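Transcriptional regulator (Streptococcus dysgalactiae, PDB 4YV9) probably binds DNA as a quorum-sensing transcriptional regulator, acting as the receptor for SHP peptide pheromones. Local coordinates at residues Phe171-Ser174 with Asn180-Leu183. Sequence-based numbering, arbitrary orientation.
Sequences FAYS and NKTL
K181 CG lies anti to the backbone N (chi1 -177°) and the rest of the chain is extended, so the lysine runs out from the first turn of helix 179-197 past the rings of F171 and Y173, which each hold CG between the backbone N and the carbonyl carbon (chi1 75°). The contact belongs to the all-helical, TPR-like repeat domain of Rgg, where the loop after helix 157-169 folds back against the start of the next helix. F171 meets the root of the lysine: its CE2 lies 3.6 Å from K181 CA and equally near CB, while CZ approaches CG. K181 CD sits over one face of the Y173 ring, 3.8 Å from its centroid, a CH-pi contact displaced somewhat toward the ring's rim. The ammonium then reaches the phenol, K181 NZ lying 3.3 Å from Y173 OH in a weak hydrogen bond; the stronger partner of NZ is E218, whose salt bridge probably steadies the far end of the chain. N180 turns its amide toward the A172 carbonyl. The same amide donates to E61 of the second subunit, and the N180 side chain packs on Y142 and I145 of helix 142-151. N180 ND2 gives A172 O a weak, bent hydrogen bond of 3.5 Å, with 145° at the hydrogen.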
ATOM      1  N   PHE B 171       0.680   5.275  14.940  1.00 44.20           N
ATOM      2  CA  PHE B 171       0.037   5.301  13.629  1.00 41.51           C
ATOM      3  C   PHE B 171      -0.730   4.007  13.449  1.00 50.40           C
ATOM      4  O   PHE B 171      -0.422   3.000  14.089  1.00 53.86           O
ATOM      5  CB  PHE B 171       1.048   5.483  12.494  1.00 39.12           C
ATOM      6  CG  PHE B 171       1.849   4.251  12.202  1.00 44.28           C
ATOM      7  CD1 PHE B 171       2.985   3.956  12.942  1.00 40.59           C
ATOM      8  CD2 PHE B 171       1.458   3.377  11.196  1.00 39.65           C
ATOM      9  CE1 PHE B 171       3.714   2.802  12.682  1.00 45.56           C
ATOM     10  CE2 PHE B 171       2.182   2.244  10.931  1.00 43.06           C
ATOM     11  CZ  PHE B 171       3.309   1.944  11.674  1.00 44.19           C
ATOM     12  N   ALA B 172      -1.724   4.023  12.573  1.00 54.35           N
ATOM     13  CA  ALA B 172      -2.519   2.819  12.361  1.00 66.17           C
ATOM     14  C   ALA B 172      -2.309   2.252  10.967  1.00 57.77           C
ATOM     15  O   ALA B 172      -2.317   2.994   9.982  1.00 55.55           O
ATOM     16  CB  ALA B 172      -3.990   3.108  12.597  1.00 72.20           C
ATOM     17  N   TYR B 173      -2.112   0.938  10.891  1.00 60.88           N
ATOM     18  CA  TYR B 173      -2.131   0.250   9.606  1.00 62.61           C
ATOM     19  C   TYR B 173      -2.761  -1.121   9.733  1.00 63.39           C
ATOM     20  O   TYR B 173      -3.012  -1.603  10.838  1.00 70.75           O
ATOM     21  CB  TYR B 173      -0.720   0.123   9.020  1.00 60.98           C
ATOM     22  CG  TYR B 173       0.172  -0.921   9.663  1.00 56.32           C
ATOM     23  CD1 TYR B 173       0.809  -0.674  10.872  1.00 63.69           C
ATOM     24  CD2 TYR B 173       0.407  -2.144   9.041  1.00 55.74           C
ATOM     25  CE1 TYR B 173       1.651  -1.621  11.455  1.00 60.21           C
ATOM     26  CE2 TYR B 173       1.237  -3.102   9.619  1.00 57.71           C
ATOM     27  CZ  TYR B 173       1.858  -2.831  10.825  1.00 63.06           C
ATOM     28  OH  TYR B 173       2.690  -3.767  11.403  1.00 62.38           O
ATOM     29  N   SER B 174      -3.022  -1.752   8.597  1.00 58.20           N
ATOM     30  CA  SER B 174      -3.461  -3.140   8.610  1.00 62.10           C
ATOM     31  C   SER B 174      -2.594  -3.947   7.670  1.00 59.52           C
ATOM     32  O   SER B 174      -1.827  -3.391   6.882  1.00 58.98           O
ATOM     33  CB  SER B 174      -4.931  -3.268   8.203  1.00 63.93           C
ATOM     34  OG  SER B 174      -5.088  -3.094   6.804  1.00 66.23           O
ATOM     35  N   ASN B 180       0.129   3.887   5.324  1.00 34.89           N
ATOM     36  CA  ASN B 180       0.618   4.764   6.389  1.00 36.37           C
ATOM     37  C   ASN B 180       1.941   4.292   6.993  1.00 38.81           C
ATOM     38  O   ASN B 180       2.742   5.106   7.432  1.00 36.03           O
ATOM     39  CB  ASN B 180      -0.412   4.921   7.503  1.00 33.90           C
ATOM     40  CG  ASN B 180      -1.600   5.738   7.066  1.00 41.47           C
ATOM     41  OD1 ASN B 180      -1.598   6.302   5.967  1.00 39.33           O
ATOM     42  ND2 ASN B 180      -2.636   5.790   7.905  1.00 38.96           N
ATOM     43  N   LYS B 181       2.160   2.986   7.021  1.00 35.25           N
ATOM     44  CA  LYS B 181       3.394   2.442   7.585  1.00 34.07           C
ATOM     45  C   LYS B 181       4.591   2.824   6.717  1.00 34.21           C
ATOM     46  O   LYS B 181       5.664   3.200   7.211  1.00 32.69           O
ATOM     47  CB  LYS B 181       3.280   0.919   7.723  1.00 34.96           C
ATOM     48  CG  LYS B 181       4.494   0.279   8.359  1.00 34.68           C
ATOM     49  CD  LYS B 181       4.349  -1.227   8.443  1.00 33.19           C
ATOM     50  CE  LYS B 181       5.547  -1.852   9.154  1.00 37.98           C
ATOM     51  NZ  LYS B 181       5.348  -3.320   9.414  1.00 39.39           N
ATOM     52  N   THR B 182       4.407   2.736   5.409  1.00 32.33           N
ATOM     53  CA  THR B 182       5.477   3.114   4.498  1.00 31.72           C
ATOM     54  C   THR B 182       5.803   4.609   4.647  1.00 34.92           C
ATOM     55  O   THR B 182       6.983   4.997   4.729  1.00 34.57           O
ATOM     56  CB  THR B 182       5.094   2.740   3.052  1.00 34.31           C
ATOM     57  OG1 THR B 182       5.073   1.310   2.951  1.00 34.06           O
ATOM     58  CG2 THR B 182       6.104   3.264   2.060  1.00 30.99           C
ATOM     59  N   LEU B 183       4.774   5.441   4.739  1.00 35.57           N
ATOM     60  CA  LEU B 183       4.991   6.869   4.973  1.00 36.26           C
ATOM     61  C   LEU B 183       5.713   7.114   6.299  1.00 38.55           C
ATOM     62  O   LEU B 183       6.687   7.870   6.343  1.00 34.76           O
ATOM     63  CB  LEU B 183       3.668   7.650   4.944  1.00 35.95           C
ATOM     64  CG  LEU B 183       3.042   7.862   3.562  1.00 42.27           C
ATOM     65  CD1 LEU B 183       1.601   8.320   3.658  1.00 40.11           C
ATOM     66  CD2 LEU B 183       3.853   8.873   2.783  1.00 45.28           C
TER